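Local coordinates for ORC1-type DNA replication protein 2 (Aeropyrum pernix, PDB 1W5T) that binds DNA and takes part in regulating DNA replication, as an ORC1/Cdc6-type AAA+ ATPase that carries a C-terminal winged-helix domain, at residues I37-L42 with K74-A79; T102-I107 with A120-I125; D131-Y134 with Y139-V142; Y194-E197 with V202-Q205; Q335-A340 with T353-Y358. All coordinates share one frame; numbering follows the deposited sequence.

Contact 1: I37-L42 with K74-A79; sequences IYLNRL and KRVSEA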
# COMPACT_ATOMS: atom_id res chain seq x y z
N ILE A 37 16.78 -4.57 -11.93
CA ILE A 37 16.62 -3.48 -12.90
C ILE A 37 17.54 -2.35 -12.55
O ILE A 37 18.22 -1.82 -13.44
CB ILE A 37 15.19 -3.01 -12.96
CG1 ILE A 37 14.39 -4.06 -13.72
CG2 ILE A 37 15.07 -1.61 -13.63
CD1 ILE A 37 13.05 -4.22 -13.14
N TYR A 38 17.60 -2.02 -11.26
CA TYR A 38 18.53 -1.00 -10.81
C TYR A 38 19.97 -1.42 -11.06
O TYR A 38 20.69 -0.70 -11.75
CB TYR A 38 18.30 -0.62 -9.36
CG TYR A 38 16.94 -0.01 -9.13
CD1 TYR A 38 15.97 -0.72 -8.41
CD2 TYR A 38 16.62 1.26 -9.62
CE1 TYR A 38 14.69 -0.17 -8.19
CE2 TYR A 38 15.34 1.83 -9.40
CZ TYR A 38 14.40 1.10 -8.68
OH TYR A 38 13.19 1.63 -8.44
N LEU A 39 20.37 -2.58 -10.50
CA LEU A 39 21.73 -3.11 -10.62
C LEU A 39 22.24 -3.27 -12.06
O LEU A 39 23.39 -2.92 -12.34
CB LEU A 39 21.82 -4.47 -9.93
CG LEU A 39 22.30 -4.67 -8.48
CD1 LEU A 39 22.72 -3.40 -7.76
CD2 LEU A 39 21.30 -5.46 -7.70
N ASN A 40 21.42 -3.79 -12.96
CA ASN A 40 21.77 -3.89 -14.39
C ASN A 40 22.33 -2.60 -14.98
O ASN A 40 23.32 -2.63 -15.70
CB ASN A 40 20.53 -4.28 -15.23
CG ASN A 40 20.14 -5.72 -15.09
OD1 ASN A 40 19.07 -6.11 -15.54
ND2 ASN A 40 21.02 -6.53 -14.49
N ARG A 41 21.62 -1.48 -14.74
CA ARG A 41 22.07 -0.15 -15.15
C ARG A 41 23.37 0.21 -14.40
O ARG A 41 24.31 0.69 -14.99
CB ARG A 41 20.96 0.87 -14.88
CG ARG A 41 21.26 2.29 -15.28
CD ARG A 41 20.57 2.82 -16.55
NE ARG A 41 19.30 2.22 -16.89
CZ ARG A 41 18.67 2.26 -18.05
NH1 ARG A 41 17.49 1.66 -18.11
NH2 ARG A 41 19.18 2.85 -19.14
N LEU A 42 23.42 -0.09 -13.10
CA LEU A 42 24.52 0.38 -12.28
C LEU A 42 25.80 -0.43 -12.47
O LEU A 42 26.87 0.12 -12.52
CB LEU A 42 24.08 0.38 -10.83
CG LEU A 42 24.64 1.25 -9.72
CD1 LEU A 42 25.12 0.32 -8.62
CD2 LEU A 42 25.68 2.27 -10.16
N LYS A 74 17.59 -1.91 0.07
CA LYS A 74 18.61 -2.51 0.92
C LYS A 74 19.45 -3.50 0.11
O LYS A 74 20.69 -3.41 0.13
CB LYS A 74 17.98 -3.16 2.17
CG LYS A 74 18.98 -3.62 3.22
CD LYS A 74 18.25 -4.23 4.45
CE LYS A 74 17.82 -5.73 4.25
NZ LYS A 74 16.73 -6.23 5.20
N ARG A 75 18.81 -4.39 -0.63
CA ARG A 75 19.53 -5.30 -1.54
C ARG A 75 20.36 -4.63 -2.62
O ARG A 75 21.47 -5.05 -2.88
CB ARG A 75 18.57 -6.35 -2.15
CG ARG A 75 18.05 -7.31 -1.06
CD ARG A 75 19.10 -8.27 -0.54
NE ARG A 75 19.56 -9.11 -1.64
CZ ARG A 75 20.74 -9.09 -2.30
NH1 ARG A 75 21.75 -8.27 -1.98
NH2 ARG A 75 20.88 -9.95 -3.31
N VAL A 76 19.82 -3.61 -3.28
CA VAL A 76 20.61 -2.87 -4.27
C VAL A 76 21.93 -2.39 -3.60
O VAL A 76 23.05 -2.63 -4.09
CB VAL A 76 19.79 -1.72 -4.86
CG1 VAL A 76 20.65 -0.84 -5.75
CG2 VAL A 76 18.62 -2.28 -5.67
N SER A 77 21.80 -1.77 -2.45
CA SER A 77 22.94 -1.31 -1.66
C SER A 77 23.95 -2.42 -1.30
O SER A 77 25.16 -2.23 -1.50
CB SER A 77 22.44 -0.62 -0.39
OG SER A 77 23.37 0.35 0.05
N GLU A 78 23.49 -3.56 -0.75
CA GLU A 78 24.44 -4.65 -0.47
C GLU A 78 25.17 -5.12 -1.74
O GLU A 78 26.41 -5.24 -1.73
CB GLU A 78 23.88 -5.87 0.29
CG GLU A 78 22.48 -5.79 0.85
CD GLU A 78 22.04 -7.08 1.60
OE1 GLU A 78 22.78 -8.09 1.55
OE2 GLU A 78 20.93 -7.06 2.23
N ALA A 79 24.41 -5.38 -2.81
CA ALA A 79 25.01 -5.91 -4.05
C ALA A 79 25.98 -4.90 -4.69
O ALA A 79 27.02 -5.30 -5.26
CB ALA A 79 23.95 -6.34 -5.03
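The ring of Y38 and the side chain of V76 meet aslant: CG2 of the valine approaches the tyrosine obliquely, neither squarely over a face nor squarely at an edge. The same methyl lies 4.1 Å from Y38 CB, and the two side chains cross at about a right angle. The other flat group, the guanidinium of R75, has E78 CB at its edge in plane, while its NH1 makes a long salt bridge of 3.7 Å to E78 OE1 on the same helix. Y38 places CG beside its backbone N (chi1 -63°), and its hydroxyl hydrogen-bonds to the carbonyl of F182 on the sheet below. The hydroxyl is thus bonded to the sheet while CB and CD1 of the same residue pack on V76.

Helix 65-82 is the one that follows the P-loop of the AAA+ domain, and helix 28-43 lies next to it on the same face of the parallel sheet. Y38 and V76 both rest on L141 of strand 139-145. The segments 37-42 and 74-79 run broadly in the same direction, crossing at -31° with their axes 10.1 Å apart at closest approach.

L39 packs against helix 65-82 with both branches. The L39 and V76 side chains slide past each other in opposite directions, bringing L39 CD1 to 3.9 Å from V76 CG1 and 3.8 Å from V76 O. L39 CD2 meets A79, about one turn further along helix 65-82, at 3.9 Å from A79 CB, and L39 CG lies 4.2 Å from the same carbon.

Contact 2: T102-I107 with A120-I125; sequences TILSLI and APALDI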
# COMPACT_ATOMS: atom_id res chain seq x y z
N THR A 102 9.67 20.35 0.64
CA THR A 102 9.73 19.54 1.86
C THR A 102 10.23 18.12 1.57
O THR A 102 11.09 17.64 2.28
CB THR A 102 8.36 19.52 2.62
OG1 THR A 102 7.96 20.86 2.92
CG2 THR A 102 8.48 18.90 4.01
N ILE A 103 9.73 17.49 0.52
CA ILE A 103 10.23 16.18 0.07
C ILE A 103 11.77 16.18 -0.07
O ILE A 103 12.47 15.32 0.50
CB ILE A 103 9.49 15.73 -1.24
CG1 ILE A 103 8.05 15.31 -0.90
CG2 ILE A 103 10.22 14.57 -1.96
CD1 ILE A 103 7.02 15.55 -1.99
N LEU A 104 12.27 17.21 -0.76
CA LEU A 104 13.69 17.39 -0.98
C LEU A 104 14.51 17.59 0.28
O LEU A 104 15.61 17.04 0.42
CB LEU A 104 13.94 18.52 -1.96
CG LEU A 104 13.56 18.22 -3.40
CD1 LEU A 104 14.05 19.41 -4.18
CD2 LEU A 104 14.15 16.95 -3.95
N SER A 105 14.00 18.37 1.22
CA SER A 105 14.84 18.61 2.40
C SER A 105 14.85 17.36 3.28
O SER A 105 15.84 17.06 3.95
CB SER A 105 14.42 19.87 3.14
OG SER A 105 13.10 19.72 3.64
N LEU A 106 13.77 16.61 3.24
CA LEU A 106 13.78 15.29 3.87
C LEU A 106 14.82 14.38 3.19
O LEU A 106 15.61 13.73 3.87
CB LEU A 106 12.37 14.66 3.88
CG LEU A 106 11.40 15.30 4.89
CD1 LEU A 106 9.98 14.76 4.67
CD2 LEU A 106 11.82 15.17 6.38
N ILE A 107 14.88 14.37 1.87
CA ILE A 107 15.89 13.55 1.19
C ILE A 107 17.35 13.95 1.58
O ILE A 107 18.16 13.05 1.85
CB ILE A 107 15.66 13.48 -0.36
CG1 ILE A 107 14.35 12.75 -0.71
CG2 ILE A 107 16.84 12.84 -1.06
CD1 ILE A 107 13.84 13.05 -2.11
N ALA A 120 16.28 27.65 -0.29
CA ALA A 120 16.67 27.12 -1.60
C ALA A 120 15.45 26.58 -2.35
O ALA A 120 14.69 25.78 -1.81
CB ALA A 120 17.76 26.02 -1.47
N PRO A 121 15.26 26.99 -3.61
CA PRO A 121 14.18 26.40 -4.41
C PRO A 121 14.42 24.90 -4.60
O PRO A 121 15.55 24.45 -4.59
CB PRO A 121 14.25 27.15 -5.74
CG PRO A 121 15.15 28.34 -5.48
CD PRO A 121 16.05 27.99 -4.35
N ALA A 122 13.33 24.15 -4.74
CA ALA A 122 13.33 22.72 -4.99
C ALA A 122 14.35 22.31 -6.03
O ALA A 122 15.14 21.38 -5.81
CB ALA A 122 11.93 22.27 -5.40
N LEU A 123 14.36 23.03 -7.15
CA LEU A 123 15.35 22.80 -8.19
C LEU A 123 16.78 22.93 -7.68
O LEU A 123 17.64 22.13 -8.05
CB LEU A 123 15.12 23.77 -9.37
CG LEU A 123 16.16 23.91 -10.50
CD1 LEU A 123 16.29 22.59 -11.27
CD2 LEU A 123 15.85 25.06 -11.48
N ASP A 124 17.04 23.94 -6.85
CA ASP A 124 18.41 24.24 -6.41
C ASP A 124 18.91 23.15 -5.46
O ASP A 124 20.07 22.74 -5.53
CB ASP A 124 18.49 25.61 -5.74
CG ASP A 124 18.56 26.77 -6.74
OD1 ASP A 124 18.20 26.64 -7.95
OD2 ASP A 124 18.95 27.91 -6.38
N ILE A 125 18.00 22.66 -4.62
CA ILE A 125 18.33 21.56 -3.72
C ILE A 125 18.71 20.27 -4.49
O ILE A 125 19.60 19.53 -4.10
CB ILE A 125 17.16 21.25 -2.74
CG1 ILE A 125 16.77 22.48 -1.89
CG2 ILE A 125 17.55 20.07 -1.85
CD1 ILE A 125 15.52 22.23 -0.97
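L104 overlaps I125 across the gap between helices 100-111 and 122-136, its CB met by the I125 CG2 methyl at 3.9 Å. I125 CG2 lies anti to its own backbone N, with CG1 on the N side (chi1 -58°), which turns CG2 to the leucine. The extended second torsion (chi2 175°) carries the other branch alongside, and I125 CD1 lies 4.2 Å from L104 CB. Further out, L104 CD1 is modelled 3.9 Å from I125 CB and also beside A122, but its placement there is doubtful, because the methyl sits too close to the A122 carbonyl.

Both helices belong to the AAA+ ATPase domain and lie in the connection that leads from strand 87-93 to the adjacent parallel strand 139-145. Helix 100-111 sits directly on the sheet, where I107 touches L140 and V142, and L104 looks from it toward helix 122-136. P121 occupies the N-cap position of that second helix, and its carbonyl receives the amide of I125, P121 O to I125 N being 3.0 Å.

Along helix 100-111 the hydroxyl of S105 turns back on its own backbone, S105 OG donating to T102 O over 3.2 Å. S105 OG approaches at 116° to the T102 C=O, tilted from the carbonyl plane, and T102 O also takes the L106 amide, so two donors share one carbonyl. V117, in the intervening loop, touches S105 and I125.

Contact 3: D131-Y134 with Y139-V142; sequences DNLY and YLLV
L133 leaves helix 122-136 with its CB directed at strand 139-145, and the contact builds up from its branch point outward. CG lies on the N side of the backbone (chi1 -71°), which carries the isobutyl group over the beginning of the strand. From there the two methyls part but share a target: CD1 is 3.8 Å from L140 CB, and CD2 is also 3.8 Å from L140 CB, so the fork of one leucine straddles the first side-chain carbon of the other. CD1 reaches on to L140 CD2 at 4.1 Å. CD2 looks back along the strand instead and rests on backbone, 4.0 Å from Y139 C. The two leucine side chains cross at about a right angle.

L140 answers with CG anti to its backbone N (chi1 176°), and I107 and T111 of helix 100-111 also touch it. Y139 contributes backbone alone, since its CB points away from the helix; its ring meets L42 on the other face of the sheet and makes a cation-pi interaction with R179. Backbone hydrogen bonds join Y139 to T86 and K88, and L140 to R179 and G181, placing the strand between strands 87-93 and 180-186.

A short turn thus returns the chain from helix to strand at the end of a beta-alpha-beta crossover, entering the strand that in P-loop ATPases leads to the Walker B motif.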
# COMPACT_ATOMS: atom_id res chain seq x y z
N ASP A 131 25.41 17.62 -7.37
CA ASP A 131 26.80 17.96 -7.10
C ASP A 131 27.46 17.15 -5.98
O ASP A 131 28.55 16.62 -6.20
CB ASP A 131 26.95 19.43 -6.81
CG ASP A 131 27.92 20.07 -7.73
OD1 ASP A 131 27.85 19.74 -8.94
OD2 ASP A 131 28.80 20.90 -7.34
N ASN A 132 26.82 17.05 -4.80
CA ASN A 132 27.39 16.25 -3.67
C ASN A 132 27.54 14.77 -4.01
O ASN A 132 28.49 14.13 -3.59
CB ASN A 132 26.53 16.37 -2.39
CG ASN A 132 26.73 17.70 -1.66
OD1 ASN A 132 27.46 17.78 -0.67
ND2 ASN A 132 26.04 18.74 -2.13
N LEU A 133 26.60 14.21 -4.76
CA LEU A 133 26.69 12.80 -5.17
C LEU A 133 27.88 12.62 -6.13
O LEU A 133 28.59 11.60 -6.08
CB LEU A 133 25.38 12.30 -5.79
CG LEU A 133 24.20 12.10 -4.80
CD1 LEU A 133 22.87 12.05 -5.58
CD2 LEU A 133 24.32 10.82 -3.83
N TYR A 134 28.12 13.63 -6.96
CA TYR A 134 29.29 13.62 -7.81
C TYR A 134 30.61 13.81 -6.99
O TYR A 134 31.58 13.06 -7.19
CB TYR A 134 29.13 14.67 -8.94
CG TYR A 134 30.44 15.08 -9.55
CD1 TYR A 134 31.07 14.26 -10.46
CD2 TYR A 134 31.07 16.24 -9.15
CE1 TYR A 134 32.32 14.62 -10.99
CE2 TYR A 134 32.31 16.60 -9.68
CZ TYR A 134 32.91 15.80 -10.59
OH TYR A 134 34.14 16.15 -11.08
N TYR A 139 25.87 7.00 -5.20
CA TYR A 139 24.58 6.93 -5.90
C TYR A 139 23.43 7.01 -4.86
O TYR A 139 23.62 6.69 -3.68
CB TYR A 139 24.54 5.62 -6.65
CG TYR A 139 25.70 5.50 -7.61
CD1 TYR A 139 26.97 5.02 -7.19
CD2 TYR A 139 25.54 5.89 -8.92
CE1 TYR A 139 28.04 4.94 -8.11
CE2 TYR A 139 26.58 5.81 -9.83
CZ TYR A 139 27.81 5.33 -9.44
OH TYR A 139 28.79 5.27 -10.42
N LEU A 140 22.26 7.47 -5.28
CA LEU A 140 21.15 7.66 -4.35
C LEU A 140 19.90 7.02 -4.92
O LEU A 140 19.45 7.37 -6.00
CB LEU A 140 20.92 9.15 -4.09
CG LEU A 140 19.75 9.65 -3.22
CD1 LEU A 140 19.95 9.40 -1.69
CD2 LEU A 140 19.44 11.11 -3.49
N LEU A 141 19.36 6.07 -4.20
CA LEU A 141 18.11 5.45 -4.59
C LEU A 141 17.02 5.95 -3.60
O LEU A 141 17.11 5.75 -2.38
CB LEU A 141 18.28 3.95 -4.64
CG LEU A 141 17.17 3.00 -5.06
CD1 LEU A 141 16.27 3.61 -6.12
CD2 LEU A 141 17.78 1.74 -5.56
N VAL A 142 16.05 6.67 -4.17
CA VAL A 142 15.02 7.33 -3.42
C VAL A 142 13.69 6.55 -3.44
O VAL A 142 13.14 6.30 -4.52
CB VAL A 142 14.78 8.78 -3.97
CG1 VAL A 142 13.76 9.54 -3.07
CG2 VAL A 142 16.10 9.57 -4.08

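Contact 4: Y194-E197 with V202-Q205; sequences YMRE and VESQ
Apolar packing comes first: the M195 chain, extended through chi2 and bent at chi3, reaches across to V202 and ends with CE against the CG2 methyl. The two side chains cross at about a right angle. Their separation, 3.2 Å between M195 CE and V202 CG2, is very short for two methyls; with V202 modelled at an eclipsed chi1 of 0°, this distance is doubtful and says little about how tightly the pair fits. The bend in M195 (chi3 82°) swings CE back toward the opposing backbone, 3.9 Å from E203 CA. Nearer the root of the side chain, M195 CB packs on E203 CB at 3.8 Å.

Segment 194-197 lies on helix 190-198, and 202-205 starts on the short helix 200-203 and runs on toward strand 206-212. Both belong to the beta-alpha-beta crossover of the AAA+ domain that carries the chain from strand 180-186 past strand 51-56 to that edge strand. L151 of helix 148-151 touches M195, and Y162 and L165 of helix 158-165 touch V202.

A second kind of contact sets methylenes against the first helix backbone. E203 CB lies 3.9 Å from M195 O, and E203 CG lies 4.0 Å from R196 N.

Charge plays a looser part. R196 NE and E203 OE1 stand 6.0 Å apart, too far for a salt bridge, though opposite charges at this range would probably still attract weakly. The carboxylate of E203 finds its firm partner in strand 206-212, where OE2 forms a salt bridge with K209 NZ.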
# COMPACT_ATOMS: atom_id res chain seq x y z
N TYR A 194 -4.20 7.98 -13.15
CA TYR A 194 -4.09 9.42 -13.03
C TYR A 194 -2.89 10.02 -13.78
O TYR A 194 -3.06 10.94 -14.59
CB TYR A 194 -4.06 9.83 -11.55
CG TYR A 194 -4.00 11.31 -11.35
CD1 TYR A 194 -5.15 12.05 -11.05
CD2 TYR A 194 -2.78 11.98 -11.45
CE1 TYR A 194 -5.08 13.43 -10.84
CE2 TYR A 194 -2.70 13.34 -11.27
CZ TYR A 194 -3.84 14.06 -10.97
OH TYR A 194 -3.70 15.40 -10.80
N MET A 195 -1.70 9.53 -13.48
CA MET A 195 -0.48 9.88 -14.22
C MET A 195 -0.63 9.75 -15.75
O MET A 195 -0.13 10.61 -16.44
CB MET A 195 0.71 9.04 -13.77
CG MET A 195 1.21 9.35 -12.38
SD MET A 195 2.57 8.23 -11.89
CE MET A 195 3.91 9.03 -12.67
N ARG A 196 -1.31 8.72 -16.26
CA ARG A 196 -1.50 8.52 -17.70
C ARG A 196 -2.34 9.63 -18.29
O ARG A 196 -2.05 10.14 -19.36
CB ARG A 196 -2.19 7.18 -18.04
CG ARG A 196 -1.55 6.33 -19.14
CD ARG A 196 -1.42 6.94 -20.56
NE ARG A 196 -2.66 6.99 -21.36
CZ ARG A 196 -3.34 5.93 -21.84
NH1 ARG A 196 -4.45 6.09 -22.56
NH2 ARG A 196 -2.91 4.70 -21.60
N GLU A 197 -3.42 9.97 -17.59
CA GLU A 197 -4.37 10.95 -18.08
C GLU A 197 -3.88 12.38 -17.89
O GLU A 197 -4.17 13.23 -18.73
CB GLU A 197 -5.75 10.73 -17.45
CG GLU A 197 -6.76 10.06 -18.40
CD GLU A 197 -8.05 10.87 -18.59
OE1 GLU A 197 -8.38 11.72 -17.72
OE2 GLU A 197 -8.75 10.64 -19.61
N VAL A 202 5.58 11.95 -17.66
CA VAL A 202 6.24 11.40 -16.47
C VAL A 202 5.94 9.91 -16.31
O VAL A 202 6.86 9.14 -16.12
CB VAL A 202 6.09 12.28 -15.17
CG1 VAL A 202 5.29 13.53 -15.42
CG2 VAL A 202 5.58 11.50 -13.95
N GLU A 203 4.67 9.51 -16.48
CA GLU A 203 4.25 8.11 -16.43
C GLU A 203 5.10 7.21 -17.32
O GLU A 203 5.43 6.11 -16.93
CB GLU A 203 2.77 8.00 -16.84
CG GLU A 203 2.09 6.67 -16.51
CD GLU A 203 2.32 5.57 -17.54
OE1 GLU A 203 2.64 5.84 -18.71
OE2 GLU A 203 2.18 4.38 -17.16
N SER A 204 5.41 7.69 -18.52
CA SER A 204 6.22 6.96 -19.49
C SER A 204 7.65 6.70 -19.00
O SER A 204 8.31 5.83 -19.55
CB SER A 204 6.26 7.68 -20.85
OG SER A 204 6.83 8.98 -20.72
N GLN A 205 8.11 7.44 -17.99
CA GLN A 205 9.44 7.19 -17.39
C GLN A 205 9.49 5.92 -16.53
O GLN A 205 10.58 5.46 -16.16
CB GLN A 205 9.92 8.38 -16.56
CG GLN A 205 11.32 8.87 -16.98
CD GLN A 205 11.32 9.51 -18.37
OE1 GLN A 205 12.29 9.39 -19.11
NE2 GLN A 205 10.23 10.18 -18.72

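Contact 5: Q335-A340 with T353-Y358; sequences QRYEDA and TQYHIY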
# COMPACT_ATOMS: atom_id res chain seq x y z
N GLN A 335 -34.46 -3.11 -8.59
CA GLN A 335 -35.77 -3.01 -7.91
C GLN A 335 -35.62 -2.37 -6.53
O GLN A 335 -36.23 -1.34 -6.25
CB GLN A 335 -36.41 -4.38 -7.77
CG GLN A 335 -37.84 -4.47 -8.23
CD GLN A 335 -38.27 -5.92 -8.42
OE1 GLN A 335 -39.36 -6.33 -7.98
NE2 GLN A 335 -37.41 -6.72 -9.07
N ARG A 336 -34.78 -2.99 -5.70
CA ARG A 336 -34.47 -2.47 -4.36
C ARG A 336 -33.89 -1.06 -4.37
O ARG A 336 -34.10 -0.30 -3.44
CB ARG A 336 -33.51 -3.41 -3.65
CG ARG A 336 -34.14 -4.71 -3.18
CD ARG A 336 -33.18 -5.59 -2.42
NE ARG A 336 -33.74 -6.91 -2.20
CZ ARG A 336 -33.14 -7.88 -1.50
NH1 ARG A 336 -33.76 -9.06 -1.37
NH2 ARG A 336 -31.94 -7.70 -0.95
N TYR A 337 -33.13 -0.72 -5.40
CA TYR A 337 -32.52 0.59 -5.52
C TYR A 337 -33.59 1.65 -5.73
O TYR A 337 -33.57 2.69 -5.06
CB TYR A 337 -31.50 0.63 -6.67
CG TYR A 337 -31.13 2.04 -7.06
CD1 TYR A 337 -30.36 2.83 -6.21
CD2 TYR A 337 -31.59 2.60 -8.25
CE1 TYR A 337 -30.04 4.11 -6.54
CE2 TYR A 337 -31.28 3.91 -8.58
CZ TYR A 337 -30.50 4.66 -7.72
OH TYR A 337 -30.16 5.95 -8.06
N GLU A 338 -34.50 1.38 -6.67
CA GLU A 338 -35.63 2.27 -6.94
C GLU A 338 -36.52 2.39 -5.70
O GLU A 338 -36.80 3.49 -5.24
CB GLU A 338 -36.45 1.78 -8.14
CG GLU A 338 -35.77 2.03 -9.49
CD GLU A 338 -36.42 1.26 -10.63
OE1 GLU A 338 -36.46 1.78 -11.76
OE2 GLU A 338 -36.90 0.14 -10.39
N ASP A 339 -36.91 1.23 -5.17
CA ASP A 339 -37.62 1.13 -3.90
C ASP A 339 -36.89 1.98 -2.83
O ASP A 339 -37.51 2.86 -2.21
CB ASP A 339 -37.72 -0.35 -3.42
CG ASP A 339 -38.80 -1.21 -4.19
OD1 ASP A 339 -39.64 -0.66 -4.94
OD2 ASP A 339 -38.87 -2.46 -4.08
N ALA A 340 -35.59 1.73 -2.62
CA ALA A 340 -34.86 2.36 -1.52
C ALA A 340 -34.63 3.86 -1.63
O ALA A 340 -34.72 4.56 -0.61
CB ALA A 340 -33.55 1.65 -1.24
N THR A 353 -28.72 4.26 -17.27
CA THR A 353 -27.42 4.66 -17.78
C THR A 353 -26.50 5.12 -16.63
O THR A 353 -25.41 4.58 -16.45
CB THR A 353 -27.65 5.80 -18.84
OG1 THR A 353 -27.28 5.33 -20.14
CG2 THR A 353 -26.79 7.05 -18.58
N GLN A 354 -26.98 6.08 -15.84
CA GLN A 354 -26.22 6.57 -14.71
C GLN A 354 -26.00 5.46 -13.69
O GLN A 354 -24.91 5.32 -13.15
CB GLN A 354 -26.86 7.82 -14.11
CG GLN A 354 -26.00 8.52 -13.06
CD GLN A 354 -24.77 9.21 -13.66
OE1 GLN A 354 -24.86 10.38 -14.04
NE2 GLN A 354 -23.63 8.51 -13.72
N TYR A 355 -27.01 4.62 -13.50
CA TYR A 355 -26.99 3.50 -12.56
C TYR A 355 -25.85 2.52 -12.78
O TYR A 355 -25.22 2.08 -11.81
CB TYR A 355 -28.32 2.74 -12.66
CG TYR A 355 -28.41 1.46 -11.86
CD1 TYR A 355 -28.49 1.49 -10.48
CD2 TYR A 355 -28.47 0.22 -12.49
CE1 TYR A 355 -28.60 0.33 -9.73
CE2 TYR A 355 -28.60 -0.94 -11.75
CZ TYR A 355 -28.66 -0.87 -10.36
OH TYR A 355 -28.76 -2.00 -9.58
N HIS A 356 -25.64 2.18 -14.05
CA HIS A 356 -24.63 1.23 -14.51
C HIS A 356 -23.22 1.76 -14.36
O HIS A 356 -22.31 1.00 -14.13
CB HIS A 356 -24.89 0.85 -15.99
CG HIS A 356 -26.14 0.05 -16.19
ND1 HIS A 356 -26.72 -0.14 -17.43
CD2 HIS A 356 -26.92 -0.62 -15.31
CE1 HIS A 356 -27.80 -0.88 -17.30
NE2 HIS A 356 -27.95 -1.19 -16.02
N ILE A 357 -23.05 3.07 -14.55
CA ILE A 357 -21.79 3.76 -14.30
C ILE A 357 -21.43 3.61 -12.80
O ILE A 357 -20.32 3.22 -12.45
CB ILE A 357 -21.90 5.24 -14.78
CG1 ILE A 357 -21.57 5.34 -16.28
CG2 ILE A 357 -20.98 6.16 -14.02
CD1 ILE A 357 -22.46 6.33 -17.09
N TYR A 358 -22.40 3.91 -11.93
CA TYR A 358 -22.27 3.72 -10.48
C TYR A 358 -21.86 2.31 -10.04
O TYR A 358 -20.97 2.19 -9.19
CB TYR A 358 -23.57 4.10 -9.80
CG TYR A 358 -23.83 5.58 -9.75
CD1 TYR A 358 -25.14 6.08 -9.76
CD2 TYR A 358 -22.77 6.47 -9.71
CE1 TYR A 358 -25.38 7.47 -9.70
CE2 TYR A 358 -22.99 7.84 -9.65
CZ TYR A 358 -24.29 8.33 -9.64
OH TYR A 358 -24.46 9.69 -9.59
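Y337 and Y355 both hold CG anti to the backbone N, with chi1 164° and 174° respectively, and these matching torsions send two rings across the gap between helices 330-345 and 352-364. The helices form the helix-turn-helix part of the C-terminal winged-helix domain; in this family fold the later one, just before the wing strands, is probably the recognition helix for DNA. The backbones stay well apart, the nearest CA atoms, those of Y337 and Y355, being 9.4 Å from each other, so the long aromatic side chains do the bridging.

The rings slide past each other in opposite directions. Their planes are inclined at 35° and their centroids lie 5.3 Å apart, an oblique pairing that is neither a stack nor an edge-to-face arrangement. Over one face of the Y337 ring, Y355 CD1 stands 4.0 Å above the plane, offset toward the rim. Y355 CE1 shares the overlap, lying 4.1 Å from Y337 CG.

Y337 OH hydrogen-bonds to H309 ND1 and to the backbone N of R350, which ties the buried hydroxyl to helix 308-322 and to the turn before helix 352-364. R334 makes a cation-pi interaction with the Y355 ring, and I313 packs on Y337. The closest approach between the rings is from Y337 CD2, which lies 4.0 Å from both Y355 CD1 and Y355 CE1.

In the fold
The five contacts follow one another along the chain, each closing before the next opens. Contacts 1 to 4 lie in the ATPase domain, in and around its parallel sheet. Contact 3 joins its neighbours: its centre is about 14 Å from those of contacts 1 and 2, and strand 139-145 turns L141 toward contact 1 and L140 and V142 toward contact 2, so the helices of those two contacts cover opposite faces. Contacts 2 and 3 also share helix 122-136. Contact 4, with its centre about 25 Å from that of contact 3, helps build the crossover to edge strand 206-212. Contact 5 stands apart in the winged-helix domain, its centre about 52 Å from that of contact 1, reflecting separate ATPase and DNA-binding modules.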